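PDB 1VPR: dinoflagellate luciferase from Lingulodinium polyedrum, which catalyses, as the third of three homologous luciferase domains, the oxygen-dependent oxidation of dinoflagellate luciferin with emission of blue light. Local coordinates for residues Thr231-Tyr237 against Ile315-Asp321; Gly246-Trp252 against Phe263-Glu268; Gly153-Lys157 against Gln211-Val215; Phe29-His34 against Val222-Ala228. All blocks are in the same frame, centred on the assembly; numbering follows the deposited sequence.

Contact 1: residues Thr231-Tyr237 against Ile315-Asp321; sequences TWKSGHY and IPLQSRD
His236 and Asp321 meet because each side chain leans back beside its own backbone N (chi1 -66° and -62°), which brings ring and carboxylate together at an oblique angle. ND1 of His236 then donates to OD2 of Asp321 at 2.7 Å, in the plane of the ring but from above that of the carboxylate. OG of Ser319 reaches the same OD2 at 2.7 Å from the opposite face of the carboxylate, while the second oxygen, OD1, takes the backbone N of Tyr237 at 2.8 Å along an almost straight line (178°). Three donors on its two oxygens thus restrain the rotation of the carboxylate. Lys233-His236 form a type II beta turn joining strands 229-233 and 237-241, the two outermost strands of the ten-stranded barrel sheet; residues 315-321 run along the seam where these two edge strands separate, which is reminiscent of the gap between the fourth and fifth strands of fatty acid-binding proteins. Arg320 N, at the N-cap of helix 321-324, bonds Tyr237 O at 2.9 Å. Further back, Gln318 bends its chain so that NE2 donates to Thr231 O at 2.8 Å, nearly in line with the carbonyl bond. A water accepts from Lys233 N and lies 2.8 Å from Gln318 O, to which it can donate. CD1 of Leu317 rests 4.0 Å from CB of Lys233, beside the methyl of Thr231.

Contact 2: residues Gly246-Trp252 against Phe263-Glu268; sequences GNLLGVW and FFWEME
Phe264 lies across the backbone of Gly250, its CD2 3.6 Å from the glycine CA, and turns its far edge to the face of Trp252 in a T-shaped pair with planes at 80° and CZ 3.9 Å from Trp252 NE1. On the other flank of Phe264, CD1 of Leu248 approaches CD2 at 4.2 Å, and the second Leu248 methyl, CD2, packs on the aliphatic part of Glu266. The reverse face of the two strands carries Val251 and Phe263, side by side and pointing the same way, with Val251 CB 3.6 Å from CE1 of the ring. The ring of Phe263 gets there through a first torsion of 63°, which sets CG between the backbone N and carbonyl carbon. Trp265 shares this face and sends its NE1 away to Pro144 O. Paired backbone bonds link Leu249 with Trp265 and Val251 with Phe263, and Met267 N adds one to Asn247 O at 3.0 Å. At the polar end Glu268 clasps Asn247 twice: OE1 takes the backbone N at 2.7 Å from the syn side, and OE2 takes ND2 at 3.0 Å from above the carboxylate plane. Tyr239 OH holds the amide oxygen of Asn247. The arrangement is an antiparallel beta hairpin, strands 247-253 and 259-266, within the ten-stranded barrel of this calycin-superfamily domain.

Contact 3: residues Gly153-Lys157 against Gln211-Val215; sequences GYVPK and QFGDV
Pro156 and Gly213 bring an irregular loop and a tight turn together, their CA atoms 4.8 Å apart. Residues 212-215 form a type II' beta turn closed by Phe212 N to Val215 O at 2.8 Å and by Val215 N to Phe212 O; Gly213 takes its second position with a phi of 67°. No hydrogen bond crosses between the segments, but CA of Gly213 directs a C-H toward Pro156 O at 3.5 Å. The proline ring covers the turn: CD lies 3.4 Å from Gly213 O, and CB sits 3.7 Å from NE2 of Gln211. That amide arrives on an extended chain, crosses the proline at about a right angle, and donates to Gly213 O within the carbonyl plane at 3.2 Å, while its OE1 accepts from Leu161 N. Beside the proline, Val155 holds CG1 anti to its N (chi1 -176°) and lays that methyl 3.6 Å from Gly213 CA; the other, CG2, faces OD1 of Asp214. OE2 of Glu257 is hydrogen-bonded to both Tyr154 OH and Lys157 N. The turn is the two-residue connection of the beta hairpin between strands 206-212 and 215-219, covered on one side by the loop that leads toward strand 163-169.

Contact 4: residues Phe29-His34 against Val222-Ala228; sequences FKNGMH and VAKFARA
Val222 meets both aromatic residues of a small beta hairpin, strands 29-30 and 33-34 joined by a type I' turn, which comes from the N-terminal helical bundle region and docks on the loop between barrel strands 215-219 and 229-233. The carbonyl O of Val222 receives ND1 of His34 at 2.7 Å (164°), lying in the imidazole plane while the donor stands above the carbonyl plane. The histidine reaches this position with CG trans to the backbone N (chi1 180°). NE2, at the other side of the ring, is bonded to Tyr60 OH, and CZ of Phe29 sits over the ring centre, so imidazole rotation is well restrained. Histidines of this region are thought to contribute to the pH regulation of the enzyme, and a buried imidazole held in this way is consistent with such sensitivity. CG2 of Val222 meanwhile touches the edge of Phe29 at CE1, 3.8 Å away. The chain then turns away and returns at Ala226. There the carbonyl O takes His34 N on a lone pair at 2.7 Å and also lies 3.2 Å from CA of Met33; the methyl CB of Ala226 rests 3.5 Å from His34 O. Arg227 is bridged to Met33 through the backbone, and its CB lies alongside SE of Met33, a selenomethionine here, at 4.0 Å; its guanidinium group goes on to Asp353 and Tyr239 O. Last comes Ala228, whose N points almost straight at Gly32 O (177°) across 3.4 Å, a weak bond.

Contacts 1, 2 and 3 all reach the same barrel sheet. Contact 1 joins the other two: Gly235 N lies 2.9 Å from Trp252 O of contact 2, a probable hydrogen bond, and Ser234 N lies 2.9 Å from Asp214 O of contact 3, likewise. Their centres stand about 14 and 13 Å from that of contact 1, while contacts 2 and 3 do not touch. The rings of Trp232 and Trp252 meet between contacts 1 and 2. Contact 4 brings in the N-terminal region; its centre is about 18 Å from that of contact 1, whose first segment follows residues 222-228 closely in sequence. No ligand marks the active site, but relatives with this fold bind theirs inside the barrel.

Contact 1: residues Thr231-Tyr237 against Ile315-Asp321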
# COMPACT_ATOMS: atom_id res chain seq x y z
N THR A 231 -3.47 0.15 -10.49
CA THR A 231 -3.81 -1.11 -11.15
C THR A 231 -2.49 -1.80 -11.46
O THR A 231 -1.54 -1.16 -11.93
CB THR A 231 -4.56 -0.87 -12.49
OG1 THR A 231 -5.85 -0.29 -12.23
CG2 THR A 231 -4.79 -2.18 -13.21
N TRP A 232 -2.42 -3.10 -11.21
CA TRP A 232 -1.19 -3.82 -11.50
C TRP A 232 -1.50 -5.24 -11.96
O TRP A 232 -2.64 -5.69 -11.92
CB TRP A 232 -0.27 -3.84 -10.25
CG TRP A 232 -0.94 -4.08 -8.93
CD1 TRP A 232 -1.17 -3.15 -7.95
CD2 TRP A 232 -1.51 -5.32 -8.46
NE1 TRP A 232 -1.86 -3.72 -6.90
CE2 TRP A 232 -2.09 -5.05 -7.19
CE3 TRP A 232 -1.60 -6.61 -8.98
CZ2 TRP A 232 -2.75 -6.03 -6.44
CZ3 TRP A 232 -2.27 -7.59 -8.23
CH2 TRP A 232 -2.83 -7.29 -6.98
N LYS A 233 -0.47 -5.95 -12.42
CA LYS A 233 -0.66 -7.32 -12.86
C LYS A 233 0.40 -8.21 -12.21
O LYS A 233 1.57 -7.79 -12.04
CB LYS A 233 -0.58 -7.43 -14.40
CG LYS A 233 -0.69 -8.88 -14.93
CD LYS A 233 -0.70 -8.92 -16.48
CE LYS A 233 -0.82 -10.36 -16.96
NZ LYS A 233 -1.27 -10.44 -18.38
N SER A 234 -0.01 -9.41 -11.83
CA SER A 234 0.88 -10.39 -11.21
C SER A 234 2.23 -10.41 -11.94
O SER A 234 2.28 -10.58 -13.15
CB SER A 234 0.23 -11.77 -11.29
OG SER A 234 1.01 -12.77 -10.67
N GLY A 235 3.32 -10.22 -11.19
CA GLY A 235 4.66 -10.28 -11.77
C GLY A 235 5.18 -9.00 -12.42
O GLY A 235 6.33 -8.99 -12.92
N HIS A 236 4.38 -7.93 -12.41
CA HIS A 236 4.80 -6.67 -13.03
C HIS A 236 4.93 -5.53 -12.04
O HIS A 236 4.13 -5.39 -11.13
CB HIS A 236 3.81 -6.30 -14.15
CG HIS A 236 3.84 -7.25 -15.31
ND1 HIS A 236 4.70 -7.10 -16.38
CD2 HIS A 236 3.15 -8.40 -15.54
CE1 HIS A 236 4.53 -8.11 -17.22
NE2 HIS A 236 3.59 -8.91 -16.74
N TYR A 237 5.96 -4.72 -12.23
CA TYR A 237 6.26 -3.60 -11.34
C TYR A 237 5.27 -2.45 -11.39
O TYR A 237 4.57 -2.23 -12.38
CB TYR A 237 7.65 -3.01 -11.67
CG TYR A 237 8.79 -3.54 -10.83
CD1 TYR A 237 9.59 -4.58 -11.28
CD2 TYR A 237 9.07 -2.98 -9.60
CE1 TYR A 237 10.65 -5.05 -10.52
CE2 TYR A 237 10.12 -3.44 -8.83
CZ TYR A 237 10.90 -4.48 -9.30
OH TYR A 237 11.93 -4.93 -8.53
N ILE A 315 -9.15 0.99 -13.25
CA ILE A 315 -8.55 2.00 -14.12
C ILE A 315 -7.64 1.16 -15.04
O ILE A 315 -7.34 -0.01 -14.72
CB ILE A 315 -7.76 3.08 -13.35
CG1 ILE A 315 -6.74 2.44 -12.41
CG2 ILE A 315 -8.72 3.98 -12.57
CD1 ILE A 315 -5.68 3.44 -11.90
N PRO A 316 -7.24 1.72 -16.19
CA PRO A 316 -6.38 1.02 -17.16
C PRO A 316 -5.13 0.39 -16.59
O PRO A 316 -4.55 0.88 -15.61
CB PRO A 316 -6.06 2.10 -18.18
CG PRO A 316 -7.33 2.93 -18.18
CD PRO A 316 -7.61 3.05 -16.70
N LEU A 317 -4.70 -0.70 -17.22
CA LEU A 317 -3.50 -1.42 -16.78
C LEU A 317 -2.21 -0.69 -17.13
O LEU A 317 -2.14 0.02 -18.13
CB LEU A 317 -3.49 -2.80 -17.43
CG LEU A 317 -2.32 -3.74 -17.17
CD1 LEU A 317 -2.21 -4.06 -15.67
CD2 LEU A 317 -2.54 -5.03 -18.01
N GLN A 318 -1.18 -0.89 -16.30
CA GLN A 318 0.13 -0.27 -16.52
C GLN A 318 1.14 -1.06 -15.72
O GLN A 318 0.79 -1.94 -14.91
CB GLN A 318 0.14 1.18 -16.00
CG GLN A 318 -0.16 1.32 -14.51
CD GLN A 318 1.02 1.00 -13.61
OE1 GLN A 318 2.13 1.45 -13.86
NE2 GLN A 318 0.78 0.24 -12.54
N SER A 319 2.41 -0.73 -15.95
CA SER A 319 3.50 -1.33 -15.19
C SER A 319 4.68 -0.39 -15.35
O SER A 319 4.65 0.55 -16.15
CB SER A 319 3.84 -2.75 -15.68
OG SER A 319 4.64 -2.76 -16.85
N ARG A 320 5.70 -0.62 -14.53
CA ARG A 320 6.91 0.18 -14.52
C ARG A 320 8.13 -0.74 -14.62
O ARG A 320 9.19 -0.43 -14.08
CB ARG A 320 6.97 0.99 -13.23
CG ARG A 320 5.83 2.01 -13.09
CD ARG A 320 5.85 3.00 -14.25
NE ARG A 320 7.18 3.58 -14.41
CZ ARG A 320 7.66 4.58 -13.67
NH1 ARG A 320 6.92 5.14 -12.70
NH2 ARG A 320 8.89 5.04 -13.91
N ASP A 321 7.96 -1.86 -15.32
CA ASP A 321 9.02 -2.85 -15.55
C ASP A 321 10.24 -2.28 -16.29
O ASP A 321 11.37 -2.72 -16.07
CB ASP A 321 8.44 -4.03 -16.34
CG ASP A 321 7.32 -4.73 -15.57
OD1 ASP A 321 7.58 -5.18 -14.44
OD2 ASP A 321 6.18 -4.81 -16.08
O HOH W 1 1.79 -3.83 -13.12

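Contact 2: residues Gly246-Trp252 against Phe263-Glu268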
# COMPACT_ATOMS: atom_id res chain seq x y z
N GLY A 246 8.53 9.22 0.50
CA GLY A 246 9.25 8.02 0.09
C GLY A 246 8.81 7.56 -1.28
O GLY A 246 7.75 7.99 -1.78
N ASN A 247 9.61 6.70 -1.91
CA ASN A 247 9.26 6.18 -3.24
C ASN A 247 9.45 4.67 -3.24
O ASN A 247 10.52 4.18 -2.84
CB ASN A 247 10.15 6.79 -4.33
CG ASN A 247 9.94 8.30 -4.50
OD1 ASN A 247 8.92 8.75 -5.02
ND2 ASN A 247 10.91 9.07 -4.05
N LEU A 248 8.43 3.93 -3.65
CA LEU A 248 8.54 2.47 -3.70
C LEU A 248 8.33 1.96 -5.11
O LEU A 248 7.51 2.50 -5.86
CB LEU A 248 7.47 1.78 -2.82
CG LEU A 248 7.21 2.23 -1.39
CD1 LEU A 248 6.07 1.43 -0.79
CD2 LEU A 248 8.48 2.06 -0.57
N LEU A 249 9.08 0.93 -5.46
CA LEU A 249 8.91 0.24 -6.73
C LEU A 249 8.68 -1.20 -6.27
O LEU A 249 9.56 -1.82 -5.67
CB LEU A 249 10.17 0.35 -7.61
CG LEU A 249 10.26 1.69 -8.35
CD1 LEU A 249 11.61 1.79 -9.02
CD2 LEU A 249 9.16 1.81 -9.37
N GLY A 250 7.48 -1.73 -6.51
CA GLY A 250 7.20 -3.07 -6.03
C GLY A 250 6.43 -3.91 -7.01
O GLY A 250 6.06 -3.44 -8.08
N VAL A 251 6.15 -5.15 -6.61
CA VAL A 251 5.47 -6.12 -7.44
C VAL A 251 4.61 -7.03 -6.58
O VAL A 251 5.02 -7.37 -5.48
CB VAL A 251 6.50 -7.06 -8.16
CG1 VAL A 251 5.77 -8.23 -8.80
CG2 VAL A 251 7.30 -6.30 -9.22
N TRP A 252 3.44 -7.41 -7.08
CA TRP A 252 2.60 -8.39 -6.40
C TRP A 252 2.55 -9.56 -7.37
O TRP A 252 2.43 -9.37 -8.60
CB TRP A 252 1.13 -7.95 -6.23
CG TRP A 252 0.85 -7.06 -5.08
CD1 TRP A 252 0.41 -5.78 -5.14
CD2 TRP A 252 0.95 -7.39 -3.70
NE1 TRP A 252 0.22 -5.28 -3.88
CE2 TRP A 252 0.55 -6.26 -2.97
CE3 TRP A 252 1.36 -8.54 -3.00
CZ2 TRP A 252 0.52 -6.23 -1.57
CZ3 TRP A 252 1.33 -8.52 -1.62
CH2 TRP A 252 0.92 -7.37 -0.91
N PHE A 263 6.87 -7.80 -2.98
CA PHE A 263 7.94 -7.10 -2.29
C PHE A 263 7.90 -5.67 -2.77
O PHE A 263 7.33 -5.39 -3.83
CB PHE A 263 9.30 -7.70 -2.68
CG PHE A 263 9.62 -7.55 -4.13
CD1 PHE A 263 9.09 -8.45 -5.07
CD2 PHE A 263 10.40 -6.49 -4.58
CE1 PHE A 263 9.35 -8.29 -6.42
CE2 PHE A 263 10.66 -6.32 -5.94
CZ PHE A 263 10.15 -7.21 -6.85
N PHE A 264 8.49 -4.77 -1.99
CA PHE A 264 8.54 -3.36 -2.35
C PHE A 264 9.91 -2.83 -1.99
O PHE A 264 10.34 -2.97 -0.86
CB PHE A 264 7.49 -2.53 -1.59
CG PHE A 264 6.09 -2.81 -2.01
CD1 PHE A 264 5.39 -3.87 -1.47
CD2 PHE A 264 5.50 -2.06 -3.03
CE1 PHE A 264 4.13 -4.20 -1.95
CE2 PHE A 264 4.24 -2.39 -3.50
CZ PHE A 264 3.55 -3.46 -2.97
N TRP A 265 10.57 -2.21 -2.96
CA TRP A 265 11.87 -1.61 -2.75
C TRP A 265 11.65 -0.18 -2.31
O TRP A 265 11.07 0.61 -3.06
CB TRP A 265 12.69 -1.57 -4.04
CG TRP A 265 13.38 -2.85 -4.36
CD1 TRP A 265 13.01 -3.79 -5.28
CD2 TRP A 265 14.60 -3.34 -3.76
NE1 TRP A 265 13.91 -4.84 -5.29
CE2 TRP A 265 14.89 -4.59 -4.37
CE3 TRP A 265 15.46 -2.86 -2.77
CZ2 TRP A 265 16.02 -5.34 -4.03
CZ3 TRP A 265 16.59 -3.62 -2.43
CH2 TRP A 265 16.85 -4.84 -3.06
N GLU A 266 12.09 0.15 -1.10
CA GLU A 266 11.95 1.51 -0.56
C GLU A 266 13.26 2.17 -1.00
O GLU A 266 14.33 1.95 -0.40
CB GLU A 266 11.85 1.44 0.97
CG GLU A 266 11.70 2.78 1.67
CD GLU A 266 11.61 2.61 3.18
OE1 GLU A 266 12.65 2.22 3.78
OE2 GLU A 266 10.51 2.83 3.76
N MSE A 267 13.17 2.97 -2.06
CA MSE A 267 14.33 3.57 -2.68
C MSE A 267 15.22 4.45 -1.81
O MSE A 267 16.44 4.45 -1.98
CB MSE A 267 13.91 4.32 -3.94
CG MSE A 267 13.18 3.45 -4.99
SE MSE A 267 14.18 1.86 -5.44
CE MSE A 267 15.89 2.71 -5.81
N GLU A 268 14.65 5.20 -0.88
CA GLU A 268 15.50 6.07 -0.07
C GLU A 268 16.36 5.37 0.99
O GLU A 268 17.30 5.98 1.52
CB GLU A 268 14.64 7.15 0.59
CG GLU A 268 14.04 8.09 -0.41
CD GLU A 268 12.99 7.45 -1.30
OE1 GLU A 268 12.09 6.77 -0.77
OE2 GLU A 268 13.06 7.64 -2.53

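Contact 3: residues Gly153-Lys157 against Gln211-Val215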
# COMPACT_ATOMS: atom_id res chain seq x y z
N GLY A 153 2.06 -16.69 -13.44
CA GLY A 153 1.45 -17.62 -14.38
C GLY A 153 0.09 -18.05 -13.90
O GLY A 153 -0.85 -18.16 -14.68
N TYR A 154 -0.03 -18.30 -12.60
CA TYR A 154 -1.30 -18.72 -12.02
C TYR A 154 -2.33 -17.60 -12.15
O TYR A 154 -2.01 -16.43 -11.93
CB TYR A 154 -1.13 -19.07 -10.54
CG TYR A 154 -2.40 -19.58 -9.94
CD1 TYR A 154 -2.87 -20.85 -10.25
CD2 TYR A 154 -3.19 -18.78 -9.12
CE1 TYR A 154 -4.09 -21.30 -9.76
CE2 TYR A 154 -4.41 -19.23 -8.62
CZ TYR A 154 -4.86 -20.49 -8.95
OH TYR A 154 -6.08 -20.92 -8.49
N VAL A 155 -3.56 -17.95 -12.50
CA VAL A 155 -4.61 -16.94 -12.62
C VAL A 155 -5.72 -17.32 -11.66
O VAL A 155 -6.41 -18.32 -11.85
CB VAL A 155 -5.18 -16.87 -14.06
CG1 VAL A 155 -6.20 -15.74 -14.14
CG2 VAL A 155 -4.03 -16.68 -15.08
N PRO A 156 -5.91 -16.53 -10.58
CA PRO A 156 -6.98 -16.85 -9.64
C PRO A 156 -8.29 -17.05 -10.36
O PRO A 156 -8.60 -16.31 -11.31
CB PRO A 156 -6.98 -15.65 -8.70
CG PRO A 156 -5.48 -15.35 -8.61
CD PRO A 156 -5.10 -15.39 -10.09
N LYS A 157 -9.06 -18.04 -9.93
CA LYS A 157 -10.32 -18.34 -10.59
C LYS A 157 -11.56 -17.71 -9.97
O LYS A 157 -12.54 -17.43 -10.67
CB LYS A 157 -10.53 -19.86 -10.66
CG LYS A 157 -9.37 -20.66 -11.25
CD LYS A 157 -8.98 -20.18 -12.63
CE LYS A 157 -7.87 -21.04 -13.23
NZ LYS A 157 -6.71 -21.23 -12.29
N GLN A 211 -10.80 -7.20 -8.68
CA GLN A 211 -9.89 -8.26 -9.10
C GLN A 211 -10.46 -9.04 -10.26
O GLN A 211 -11.61 -9.46 -10.22
CB GLN A 211 -9.59 -9.22 -7.94
CG GLN A 211 -8.89 -10.53 -8.43
CD GLN A 211 -8.47 -11.48 -7.32
OE1 GLN A 211 -9.14 -11.59 -6.29
NE2 GLN A 211 -7.38 -12.20 -7.53
N PHE A 212 -9.66 -9.20 -11.32
CA PHE A 212 -10.09 -10.00 -12.46
C PHE A 212 -8.90 -10.93 -12.76
O PHE A 212 -8.00 -10.58 -13.51
CB PHE A 212 -10.37 -9.12 -13.68
CG PHE A 212 -10.94 -9.89 -14.86
CD1 PHE A 212 -12.29 -10.22 -14.92
CD2 PHE A 212 -10.10 -10.29 -15.92
CE1 PHE A 212 -12.82 -10.93 -16.02
CE2 PHE A 212 -10.62 -11.00 -17.02
CZ PHE A 212 -11.98 -11.31 -17.06
N GLY A 213 -8.91 -12.11 -12.16
CA GLY A 213 -7.81 -13.04 -12.38
C GLY A 213 -6.51 -12.51 -11.78
O GLY A 213 -6.43 -12.27 -10.58
N ASP A 214 -5.52 -12.29 -12.64
CA ASP A 214 -4.22 -11.80 -12.19
C ASP A 214 -4.03 -10.28 -12.32
O ASP A 214 -2.90 -9.78 -12.20
CB ASP A 214 -3.11 -12.53 -12.96
CG ASP A 214 -3.25 -12.39 -14.46
OD1 ASP A 214 -2.39 -12.90 -15.21
OD2 ASP A 214 -4.23 -11.77 -14.92
N VAL A 215 -5.12 -9.56 -12.59
CA VAL A 215 -5.07 -8.09 -12.70
C VAL A 215 -6.00 -7.50 -11.66
O VAL A 215 -7.15 -7.94 -11.52
CB VAL A 215 -5.49 -7.62 -14.11
CG1 VAL A 215 -5.67 -6.09 -14.14
CG2 VAL A 215 -4.43 -8.03 -15.13

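Contact 4: residues Phe29-His34 against Val222-Ala228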
# COMPACT_ATOMS: atom_id res chain seq x y z
N PHE A 29 -5.08 17.77 -3.08
CA PHE A 29 -5.53 16.64 -3.91
C PHE A 29 -5.76 17.07 -5.35
O PHE A 29 -6.55 17.98 -5.62
CB PHE A 29 -6.85 16.08 -3.35
CG PHE A 29 -6.72 15.43 -2.00
CD1 PHE A 29 -6.67 14.04 -1.88
CD2 PHE A 29 -6.60 16.20 -0.84
CE1 PHE A 29 -6.51 13.43 -0.64
CE2 PHE A 29 -6.43 15.60 0.40
CZ PHE A 29 -6.39 14.21 0.50
N LYS A 30 -5.07 16.41 -6.29
CA LYS A 30 -5.23 16.76 -7.70
C LYS A 30 -4.75 15.63 -8.61
O LYS A 30 -3.80 14.92 -8.28
CB LYS A 30 -4.45 18.04 -8.02
CG LYS A 30 -2.95 17.84 -8.18
CD LYS A 30 -2.37 17.17 -6.95
CE LYS A 30 -0.99 16.61 -7.20
NZ LYS A 30 -0.54 15.91 -5.96
N ASN A 31 -5.41 15.48 -9.76
CA ASN A 31 -5.07 14.44 -10.74
C ASN A 31 -5.00 13.04 -10.13
O ASN A 31 -4.23 12.19 -10.58
CB ASN A 31 -3.76 14.80 -11.44
CG ASN A 31 -3.90 16.01 -12.35
OD1 ASN A 31 -2.93 16.48 -12.95
ND2 ASN A 31 -5.13 16.50 -12.48
N GLY A 32 -5.83 12.81 -9.12
CA GLY A 32 -5.87 11.52 -8.45
C GLY A 32 -4.77 11.33 -7.41
O GLY A 32 -4.70 10.26 -6.79
N MSE A 33 -3.96 12.37 -7.20
CA MSE A 33 -2.82 12.38 -6.26
C MSE A 33 -3.01 13.24 -4.99
O MSE A 33 -3.70 14.26 -5.03
CB MSE A 33 -1.58 12.92 -6.97
CG MSE A 33 -1.34 12.35 -8.35
SE MSE A 33 -0.77 10.51 -8.26
CE MSE A 33 1.12 10.89 -8.03
N HIS A 34 -2.38 12.82 -3.89
CA HIS A 34 -2.44 13.58 -2.63
C HIS A 34 -1.02 14.04 -2.33
O HIS A 34 -0.14 13.23 -2.01
CB HIS A 34 -2.93 12.71 -1.47
CG HIS A 34 -2.99 13.44 -0.16
ND1 HIS A 34 -2.98 12.79 1.06
CD2 HIS A 34 -3.07 14.77 0.13
CE1 HIS A 34 -3.04 13.68 2.04
NE2 HIS A 34 -3.10 14.89 1.50
N VAL A 222 -5.27 7.43 1.23
CA VAL A 222 -4.48 8.57 0.78
C VAL A 222 -3.79 9.23 1.98
O VAL A 222 -3.01 10.17 1.84
CB VAL A 222 -5.33 9.60 -0.00
CG1 VAL A 222 -5.66 9.02 -1.38
CG2 VAL A 222 -6.62 9.94 0.76
N ALA A 223 -4.04 8.71 3.17
CA ALA A 223 -3.37 9.22 4.35
C ALA A 223 -1.94 8.66 4.30
O ALA A 223 -1.02 9.20 4.93
CB ALA A 223 -4.06 8.75 5.60
N LYS A 224 -1.76 7.58 3.54
CA LYS A 224 -0.46 6.91 3.44
C LYS A 224 0.17 6.96 2.04
O LYS A 224 1.35 7.28 1.87
CB LYS A 224 -0.61 5.44 3.87
CG LYS A 224 -1.16 5.26 5.30
CD LYS A 224 -1.51 3.80 5.67
CE LYS A 224 -0.34 2.84 5.43
NZ LYS A 224 0.85 3.12 6.29
N PHE A 225 -0.64 6.64 1.03
CA PHE A 225 -0.19 6.62 -0.35
C PHE A 225 -0.65 7.86 -1.12
O PHE A 225 -1.82 8.27 -1.01
CB PHE A 225 -0.73 5.35 -1.05
CG PHE A 225 -0.29 4.07 -0.39
CD1 PHE A 225 -1.09 3.44 0.56
CD2 PHE A 225 0.97 3.54 -0.66
CE1 PHE A 225 -0.64 2.30 1.23
CE2 PHE A 225 1.44 2.41 0.01
CZ PHE A 225 0.63 1.79 0.95
N ALA A 226 0.26 8.44 -1.90
CA ALA A 226 -0.06 9.63 -2.67
C ALA A 226 -1.07 9.32 -3.77
O ALA A 226 -1.87 10.16 -4.12
CB ALA A 226 1.21 10.26 -3.26
N ARG A 227 -1.06 8.09 -4.30
CA ARG A 227 -2.02 7.74 -5.35
C ARG A 227 -3.21 6.97 -4.73
O ARG A 227 -3.03 5.97 -4.05
CB ARG A 227 -1.32 6.93 -6.47
CG ARG A 227 -2.25 6.35 -7.53
CD ARG A 227 -1.56 6.02 -8.85
NE ARG A 227 -0.14 5.69 -8.73
CZ ARG A 227 0.76 5.94 -9.68
NH1 ARG A 227 0.36 6.52 -10.82
NH2 ARG A 227 2.04 5.62 -9.52
N ALA A 228 -4.42 7.46 -4.97
CA ALA A 228 -5.61 6.84 -4.41
C ALA A 228 -5.90 5.47 -5.01
O ALA A 228 -6.32 4.55 -4.30
CB ALA A 228 -6.83 7.78 -4.63